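Local coordinates for protein flavoredoxin (Methanosarcina acetivorans, PDB 3BNK) that binds flavin mononucleotide and probably serves as an electron-transfer flavoprotein, at residues 22-27 with 106-111; 116-121 with 137-142; 18-23 with 70-75. One frame throughout, in Å; residues are numbered along the deposited sequence.

Contact 1: residues 22-27 with 106-111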
loop_
_atom_site.group_PDB
_atom_site.type_symbol
_atom_site.label_atom_id
_atom_site.label_comp_id
_atom_site.label_asym_id
_atom_site.label_seq_id
_atom_site.Cartn_x
_atom_site.Cartn_y
_atom_site.Cartn_z
ATOM N N GLY B 22 -8.589 11.239 7.693
ATOM C CA GLY B 22 -9.527 12.159 8.330
ATOM C C GLY B 22 -10.804 11.467 8.793
ATOM O O GLY B 22 -11.373 10.645 8.078
ATOM N N ALA B 23 -11.234 11.792 10.006
ATOM C CA ALA B 23 -12.517 11.340 10.510
ATOM C C ALA B 23 -13.094 12.340 11.501
ATOM O O ALA B 23 -12.357 13.036 12.220
ATOM C CB ALA B 23 -12.395 9.953 11.137
ATOM N N ASN B 24 -14.417 12.453 11.497
ATOM C CA ASN B 24 -15.105 13.143 12.573
ATOM C C ASN B 24 -15.181 12.213 13.765
ATOM O O ASN B 24 -15.529 11.041 13.617
ATOM C CB ASN B 24 -16.513 13.579 12.164
ATOM C CG ASN B 24 -16.530 14.925 11.454
ATOM O OD1 ASN B 24 -15.488 15.458 11.059
ATOM N ND2 ASN B 24 -17.719 15.483 11.300
ATOM N N VAL B 25 -14.813 12.739 14.929
ATOM C CA VAL B 25 -14.942 12.030 16.190
ATOM C C VAL B 25 -15.674 13.001 17.099
ATOM O O VAL B 25 -15.213 14.128 17.308
ATOM C CB VAL B 25 -13.578 11.616 16.803
ATOM C CG1 VAL B 25 -13.781 10.504 17.843
ATOM C CG2 VAL B 25 -12.588 11.143 15.726
ATOM N N LYS B 26 -16.838 12.574 17.594
ATOM C CA LYS B 26 -17.737 13.426 18.379
ATOM C C LYS B 26 -17.968 14.788 17.705
ATOM O O LYS B 26 -17.942 15.838 18.361
ATOM C CB LYS B 26 -17.219 13.601 19.815
ATOM C CG LYS B 26 -17.273 12.342 20.663
ATOM C CD LYS B 26 -16.460 12.522 21.944
ATOM C CE LYS B 26 -16.164 11.186 22.601
ATOM N NZ LYS B 26 -14.943 11.269 23.460
ATOM N N GLY B 27 -18.181 14.753 16.390
ATOM C CA GLY B 27 -18.511 15.945 15.611
ATOM C C GLY B 27 -17.342 16.837 15.225
ATOM O O GLY B 27 -17.534 17.828 14.503
ATOM N N THR B 106 -19.463 14.054 6.412
ATOM C CA THR B 106 -18.936 13.715 7.729
ATOM C C THR B 106 -17.481 13.219 7.720
ATOM O O THR B 106 -16.931 12.858 8.767
ATOM C CB THR B 106 -19.843 12.659 8.367
ATOM O OG1 THR B 106 -19.401 12.393 9.693
ATOM C CG2 THR B 106 -19.786 11.389 7.593
ATOM N N ALA B 107 -16.884 13.165 6.538
ATOM C CA ALA B 107 -15.468 12.824 6.416
ATOM C C ALA B 107 -14.634 14.073 6.124
ATOM O O ALA B 107 -14.631 14.583 5.012
ATOM C CB ALA B 107 -15.248 11.750 5.364
ATOM N N PRO B 108 -13.901 14.554 7.134
ATOM C CA PRO B 108 -13.180 15.809 6.976
ATOM C C PRO B 108 -11.965 15.644 6.057
ATOM O O PRO B 108 -11.184 14.706 6.211
ATOM C CB PRO B 108 -12.778 16.164 8.417
ATOM C CG PRO B 108 -12.661 14.852 9.114
ATOM C CD PRO B 108 -13.670 13.934 8.452
ATOM N N MET B 109 -11.840 16.553 5.089
ATOM C CA MET B 109 -10.742 16.512 4.118
ATOM C C MET B 109 -9.870 17.755 4.230
ATOM O O MET B 109 -10.312 18.791 4.727
ATOM C CB MET B 109 -11.279 16.342 2.698
ATOM C CG MET B 109 -11.833 14.959 2.438
ATOM S SD MET B 109 -12.719 14.821 0.874
ATOM C CE MET B 109 -14.220 15.747 1.240
ATOM N N ILE B 110 -8.629 17.635 3.779
ATOM C CA ILE B 110 -7.621 18.688 3.971
ATOM C C ILE B 110 -7.396 19.483 2.686
ATOM O O ILE B 110 -6.948 18.936 1.674
ATOM C CB ILE B 110 -6.268 18.114 4.452
ATOM C CG1 ILE B 110 -6.428 17.379 5.788
ATOM C CG2 ILE B 110 -5.214 19.247 4.587
ATOM C CD1 ILE B 110 -5.234 16.529 6.168
ATOM N N LYS B 111 -7.684 20.777 2.740
ATOM C CA LYS B 111 -7.623 21.627 1.548
ATOM C C LYS B 111 -6.233 21.651 0.913
ATOM O O LYS B 111 -6.102 21.659 -0.309
ATOM C CB LYS B 111 -8.084 23.054 1.881
ATOM C CG LYS B 111 -9.580 23.185 1.982
ATOM C CD LYS B 111 -10.010 24.525 2.562
ATOM C CE LYS B 111 -11.526 24.650 2.603
ATOM N NZ LYS B 111 -11.942 25.998 3.105
HETATM O O HOH W 1 -15.636 10.381 9.745
#

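Contact 2: residues 116-121 with 137-142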
loop_
_atom_site.group_PDB
_atom_site.type_symbol
_atom_site.label_atom_id
_atom_site.label_comp_id
_atom_site.label_asym_id
_atom_site.label_seq_id
_atom_site.Cartn_x
_atom_site.Cartn_y
_atom_site.Cartn_z
ATOM N N ASN B 116 -7.636 14.146 -2.322
ATOM C CA ASN B 116 -8.499 13.693 -1.216
ATOM C C ASN B 116 -9.512 12.657 -1.689
ATOM O O ASN B 116 -10.266 12.906 -2.629
ATOM C CB ASN B 116 -9.255 14.868 -0.565
ATOM C CG ASN B 116 -8.454 16.153 -0.548
ATOM O OD1 ASN B 116 -8.512 16.946 -1.494
ATOM N ND2 ASN B 116 -7.727 16.387 0.544
ATOM N N LEU B 117 -9.502 11.495 -1.040
ATOM C CA LEU B 117 -10.447 10.424 -1.332
ATOM C C LEU B 117 -11.457 10.316 -0.197
ATOM O O LEU B 117 -11.095 10.013 0.933
ATOM C CB LEU B 117 -9.721 9.087 -1.563
ATOM C CG LEU B 117 -8.496 9.080 -2.493
ATOM C CD1 LEU B 117 -7.909 7.671 -2.644
ATOM C CD2 LEU B 117 -8.774 9.719 -3.896
ATOM N N GLU B 118 -12.721 10.584 -0.514
ATOM C CA GLU B 118 -13.808 10.593 0.453
ATOM C C GLU B 118 -14.473 9.215 0.432
ATOM O O GLU B 118 -14.982 8.790 -0.598
ATOM C CB GLU B 118 -14.794 11.715 0.103
ATOM C CG GLU B 118 -15.973 11.901 1.054
ATOM C CD GLU B 118 -16.949 12.994 0.576
ATOM O OE1 GLU B 118 -16.959 13.317 -0.636
ATOM O OE2 GLU B 118 -17.703 13.523 1.424
ATOM N N CYS B 119 -14.452 8.514 1.567
ATOM C CA CYS B 119 -14.780 7.088 1.561
ATOM C C CYS B 119 -15.918 6.686 2.476
ATOM O O CYS B 119 -16.021 7.157 3.615
ATOM C CB CYS B 119 -13.542 6.232 1.864
ATOM S SG CYS B 119 -12.136 6.634 0.809
ATOM N N ARG B 120 -16.768 5.803 1.959
ATOM C CA ARG B 120 -17.866 5.270 2.749
ATOM C C ARG B 120 -17.551 3.878 3.246
ATOM O O ARG B 120 -17.272 2.986 2.456
ATOM C CB ARG B 120 -19.167 5.253 1.951
ATOM C CG ARG B 120 -20.366 5.279 2.878
ATOM C CD ARG B 120 -21.418 4.300 2.501
ATOM N NE ARG B 120 -22.130 4.660 1.286
ATOM C CZ ARG B 120 -22.150 3.910 0.191
ATOM N NH1 ARG B 120 -21.485 2.754 0.152
ATOM N NH2 ARG B 120 -22.832 4.314 -0.866
ATOM N N VAL B 121 -17.576 3.694 4.555
ATOM C CA VAL B 121 -17.277 2.387 5.130
ATOM C C VAL B 121 -18.260 1.358 4.585
ATOM O O VAL B 121 -19.480 1.560 4.648
ATOM C CB VAL B 121 -17.264 2.397 6.679
ATOM C CG1 VAL B 121 -17.111 0.994 7.217
ATOM C CG2 VAL B 121 -16.134 3.284 7.199
ATOM N N ILE B 137 -14.639 4.446 -2.455
ATOM C CA ILE B 137 -14.310 5.820 -2.807
ATOM C C ILE B 137 -15.515 6.417 -3.534
ATOM O O ILE B 137 -15.806 6.085 -4.696
ATOM C CB ILE B 137 -13.027 5.922 -3.675
ATOM C CG1 ILE B 137 -11.858 5.196 -2.994
ATOM C CG2 ILE B 137 -12.664 7.397 -3.947
ATOM C CD1 ILE B 137 -10.710 4.876 -3.968
ATOM N N ILE B 138 -16.237 7.279 -2.833
ATOM C CA ILE B 138 -17.470 7.802 -3.391
ATOM C C ILE B 138 -17.218 9.108 -4.130
ATOM O O ILE B 138 -17.885 9.394 -5.124
ATOM C CB ILE B 138 -18.599 7.925 -2.336
ATOM C CG1 ILE B 138 -18.284 9.013 -1.319
ATOM C CG2 ILE B 138 -18.898 6.554 -1.685
ATOM C CD1 ILE B 138 -18.942 10.380 -1.639
ATOM N N ALA B 139 -16.241 9.879 -3.660
ATOM C CA ALA B 139 -15.810 11.084 -4.364
ATOM C C ALA B 139 -14.312 11.278 -4.202
ATOM O O ALA B 139 -13.737 10.954 -3.151
ATOM C CB ALA B 139 -16.582 12.321 -3.879
ATOM N N ALA B 140 -13.696 11.779 -5.267
ATOM C CA ALA B 140 -12.284 12.116 -5.283
ATOM C C ALA B 140 -12.102 13.546 -5.748
ATOM O O ALA B 140 -12.758 13.988 -6.699
ATOM C CB ALA B 140 -11.506 11.155 -6.172
ATOM N N TYR B 141 -11.215 14.259 -5.057
ATOM C CA TYR B 141 -10.953 15.676 -5.296
ATOM C C TYR B 141 -9.468 15.933 -5.531
ATOM O O TYR B 141 -8.610 15.434 -4.800
ATOM C CB TYR B 141 -11.414 16.525 -4.099
ATOM C CG TYR B 141 -12.841 16.278 -3.647
ATOM C CD1 TYR B 141 -13.149 15.226 -2.784
ATOM C CD2 TYR B 141 -13.886 17.103 -4.086
ATOM C CE1 TYR B 141 -14.465 14.988 -2.370
ATOM C CE2 TYR B 141 -15.202 16.886 -3.670
ATOM C CZ TYR B 141 -15.482 15.823 -2.817
ATOM O OH TYR B 141 -16.777 15.603 -2.407
ATOM N N SER B 142 -9.174 16.723 -6.551
ATOM C CA SER B 142 -7.856 17.319 -6.678
ATOM C C SER B 142 -7.981 18.756 -7.177
ATOM O O SER B 142 -9.003 19.412 -6.968
ATOM C CB SER B 142 -6.957 16.485 -7.598
ATOM O OG SER B 142 -5.613 16.929 -7.525
#

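Contact 3: residues 18-23 with 70-75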
loop_
_atom_site.group_PDB
_atom_site.type_symbol
_atom_site.label_atom_id
_atom_site.label_comp_id
_atom_site.label_asym_id
_atom_site.label_seq_id
_atom_site.Cartn_x
_atom_site.Cartn_y
_atom_site.Cartn_z
ATOM N N VAL B 18 2.382 7.877 2.202
ATOM C CA VAL B 18 2.173 8.777 3.340
ATOM C C VAL B 18 0.895 9.556 3.117
ATOM O O VAL B 18 0.780 10.366 2.179
ATOM C CB VAL B 18 3.370 9.739 3.590
ATOM C CG1 VAL B 18 3.044 10.747 4.680
ATOM C CG2 VAL B 18 4.608 8.953 3.951
ATOM N N THR B 19 -0.068 9.293 3.991
ATOM C CA THR B 19 -1.377 9.855 3.847
ATOM C C THR B 19 -1.844 10.418 5.182
ATOM O O THR B 19 -1.307 10.084 6.234
ATOM C CB THR B 19 -2.403 8.819 3.246
ATOM O OG1 THR B 19 -3.519 9.522 2.733
ATOM C CG2 THR B 19 -2.943 7.906 4.270
ATOM N N LEU B 20 -2.836 11.292 5.120
ATOM C CA LEU B 20 -3.503 11.752 6.312
ATOM C C LEU B 20 -4.932 11.193 6.306
ATOM O O LEU B 20 -5.686 11.355 5.344
ATOM C CB LEU B 20 -3.470 13.280 6.375
ATOM C CG LEU B 20 -2.483 14.034 7.281
ATOM C CD1 LEU B 20 -1.552 13.156 8.120
ATOM C CD2 LEU B 20 -1.721 15.149 6.519
ATOM N N LEU B 21 -5.278 10.496 7.380
ATOM C CA LEU B 21 -6.585 9.889 7.490
ATOM C C LEU B 21 -7.488 10.812 8.305
ATOM O O LEU B 21 -7.182 11.124 9.463
ATOM C CB LEU B 21 -6.469 8.508 8.154
ATOM C CG LEU B 21 -7.720 7.641 8.373
ATOM C CD1 LEU B 21 -8.717 8.310 9.262
ATOM C CD2 LEU B 21 -8.406 7.267 7.063
ATOM N N GLY B 22 -8.589 11.239 7.693
ATOM C CA GLY B 22 -9.527 12.159 8.330
ATOM C C GLY B 22 -10.804 11.467 8.793
ATOM O O GLY B 22 -11.373 10.645 8.078
ATOM N N ALA B 23 -11.234 11.792 10.006
ATOM C CA ALA B 23 -12.517 11.340 10.510
ATOM C C ALA B 23 -13.094 12.340 11.501
ATOM O O ALA B 23 -12.357 13.036 12.220
ATOM C CB ALA B 23 -12.395 9.953 11.137
ATOM N N ASN B 70 -5.987 11.475 2.481
ATOM C CA ASN B 70 -5.496 12.790 2.051
ATOM C C ASN B 70 -3.997 12.713 1.770
ATOM O O ASN B 70 -3.243 12.176 2.581
ATOM C CB ASN B 70 -5.749 13.856 3.137
ATOM C CG ASN B 70 -7.224 14.077 3.436
ATOM O OD1 ASN B 70 -7.930 14.770 2.702
ATOM N ND2 ASN B 70 -7.692 13.500 4.538
ATOM N N PHE B 71 -3.568 13.233 0.621
ATOM C CA PHE B 71 -2.157 13.116 0.208
ATOM C C PHE B 71 -1.413 14.428 0.379
ATOM O O PHE B 71 -1.587 15.326 -0.419
ATOM C CB PHE B 71 -2.036 12.638 -1.256
ATOM C CG PHE B 71 -2.404 11.199 -1.454
ATOM C CD1 PHE B 71 -3.746 10.817 -1.562
ATOM C CD2 PHE B 71 -1.415 10.222 -1.535
ATOM C CE1 PHE B 71 -4.105 9.494 -1.744
ATOM C CE2 PHE B 71 -1.751 8.887 -1.715
ATOM C CZ PHE B 71 -3.105 8.512 -1.813
ATOM N N PRO B 72 -0.565 14.541 1.421
ATOM C CA PRO B 72 0.243 15.757 1.516
ATOM C C PRO B 72 1.382 15.778 0.482
ATOM O O PRO B 72 1.818 14.722 0.013
ATOM C CB PRO B 72 0.789 15.689 2.944
ATOM C CG PRO B 72 0.919 14.201 3.211
ATOM C CD PRO B 72 -0.287 13.599 2.529
ATOM N N TYR B 73 1.844 16.969 0.112
ATOM C CA TYR B 73 3.093 17.096 -0.635
ATOM C C TYR B 73 4.288 17.151 0.336
ATOM O O TYR B 73 4.103 17.303 1.543
ATOM C CB TYR B 73 3.061 18.296 -1.607
ATOM C CG TYR B 73 2.707 19.609 -0.952
ATOM C CD1 TYR B 73 3.702 20.454 -0.453
ATOM C CD2 TYR B 73 1.383 20.007 -0.832
ATOM C CE1 TYR B 73 3.383 21.653 0.155
ATOM C CE2 TYR B 73 1.049 21.219 -0.224
ATOM C CZ TYR B 73 2.050 22.030 0.271
ATOM O OH TYR B 73 1.721 23.227 0.870
ATOM N N SER B 74 5.504 17.001 -0.184
ATOM C CA SER B 74 6.703 16.858 0.672
ATOM C C SER B 74 6.953 18.017 1.652
ATOM O O SER B 74 7.364 17.787 2.790
ATOM C CB SER B 74 7.958 16.560 -0.161
ATOM O OG SER B 74 8.362 17.688 -0.926
ATOM N N GLY B 75 6.685 19.251 1.227
ATOM C CA GLY B 75 6.829 20.417 2.111
ATOM C C GLY B 75 5.907 20.435 3.325
ATOM O O GLY B 75 6.083 21.254 4.221
HETATM O O HOH W 2 2.322 12.086 0.713
#

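Contact 1: residues 22-27 with 106-111
Asn24 N and Thr106 O are joined through one water: it accepts from Asn24 N at 3.0 Å and donates to Thr106 O at 3.0 Å, so the two backbones are tied without direct pairing. Thr106 O also lies against the side chain of Asn24, its nearest atom there being CG at 3.4 Å, a van der Waals approach. The amide of Asn24 reaches over because CG stands beside the backbone N and opposite the carbonyl carbon (chi1 -86°). With the amide turned this way, Asn24 OD1 comes 3.5 Å from Pro108 CG; the same oxygen is hydrogen-bonded to Tyr101 OH. Pro108 in turn lays its ring on the peptide that links Ala23 and Asn24, with Pro108 CD 3.5 Å from Ala23 C. The elements joined are the end of strand 16-25, part of the main antiparallel sheet of the flavin reductase-like split barrel, and the loop that leads into the short strand 109-110, which pairs with strand 99-100. Gly22 is what lets the loop come so close: its CA is 3.7 Å from Pro108 O, and a beta carbon on it would collide with that oxygen, which is hydrogen-bonded to Ser68 OG. Ala23 points its methyl the other way, onto Ile61 of helix 57-64, about 8 Å from the bound FMN.

Contact 2: residues 116-121 with 137-142
Asn116 and Tyr141 form a hydrogen-bonded antiparallel pair, Asn116 N to Tyr141 O at 3.0 Å and Tyr141 N to Asn116 O at 2.9 Å. Asn116 ND2 gives to Asn70 OD1 and Ile110 O, and its OD1 takes Lys4 NZ of the second subunit. Glu118 N gives to Ala139 O at 2.9 Å. Glu118 O takes Ile138 N at 3.0 Å and, weakly, Ala139 N at 3.5 Å: a classic beta bulge that shifts the register before Cys119 pairs with Ile137. Both oxygens of the buried Glu118 carboxylate are satisfied. Tyr141 OH donates to Glu118 OE1 at 2.9 Å, from the syn side and 29° out of the carboxylate plane, and OE1 lies in the phenol ring plane at its edge. Glu118 reaches this hydroxyl with CG anti to the backbone N (chi1 -178°) and an extended chain beyond; OE2 is held by Leu104 N. A phenylalanine in place of Tyr141 would probably leave OE1 with little more than a weak bond from Glu103 N, and the carboxylate less firmly fixed. Leu117 CD2 meets Ala140 CB at 3.8 Å on the opposite, apolar face, which packs on Leu47 of strand 46-52 and Val11 of the second subunit. The hairpin of strands 115-126 and 130-142 has strand 66-71 beside its first arm, while residues 140-142 pair antiparallel with a strand of the other subunit.

Contact 3: residues 18-23 with 70-75
Thr19 OG1 lies over one face of the Phe71 ring, at 4.5 Å from Phe71 CD1, a loose approach, and the Phe71 side chain also packs on Tyr14 of the second subunit. The other flat group is the amide of Asn70: its ND2 donates to Leu20 O at 3.0 Å from 45° above the carbonyl plane, while Asn70 N bonds to the same oxygen closer to that plane. CG of Asn70 stands beside its own backbone N (chi1 -63°), which carries the amide back toward Leu20 O, already the acceptor of Asn70 N; OD1 takes Asn116 ND2 and Ile110 N. Asn70 O is likewise doubly gripped. Leu20 N reaches it in the carbonyl plane at 2.7 Å, and Thr19 OG1 donates to Asn70 O at 2.7 Å from 59° out of that plane, so the two donors use different regions of the oxygen. Pro72, with no N-H to offer, sets its CD 3.4 Å from Val18 O, and a water bridges the two carbonyls, donating to Val18 O at 2.7 Å and to Pro72 O at 2.8 Å. Leu20 and Asn70 form an antiparallel hydrogen-bonded pair between strands 16-25 and 66-71, neighbours in the split-barrel sheet of the flavin reductase-like fold, and the Val18 side chain comes within about 5 Å of the bound FMN.

How the contacts relate
Asn70 is where the three contacts meet. Its OD1, in contact 3, lies 2.7 Å from Asn116 ND2 of contact 2 and 3.1 Å from Ile110 N of contact 1, both probable hydrogen bonds, and Asn116 ND2 is also 2.9 Å from Ile110 O. Asn70, Asn116 and Ile110 are thus joined pairwise by polar contacts. Beside them, Met109 SD of contact 1 packs 3.7 Å from Tyr141 CE1 of contact 2. Contacts 1 and 3 share Gly22 and Ala23 on strand 16-25, and strand 66-71 links that strand to 115-126. Centres lie 12 to 13 Å apart. Contact 3 comes nearest the FMN; in contact 2 the Ile137 side chain is about 13 Å away.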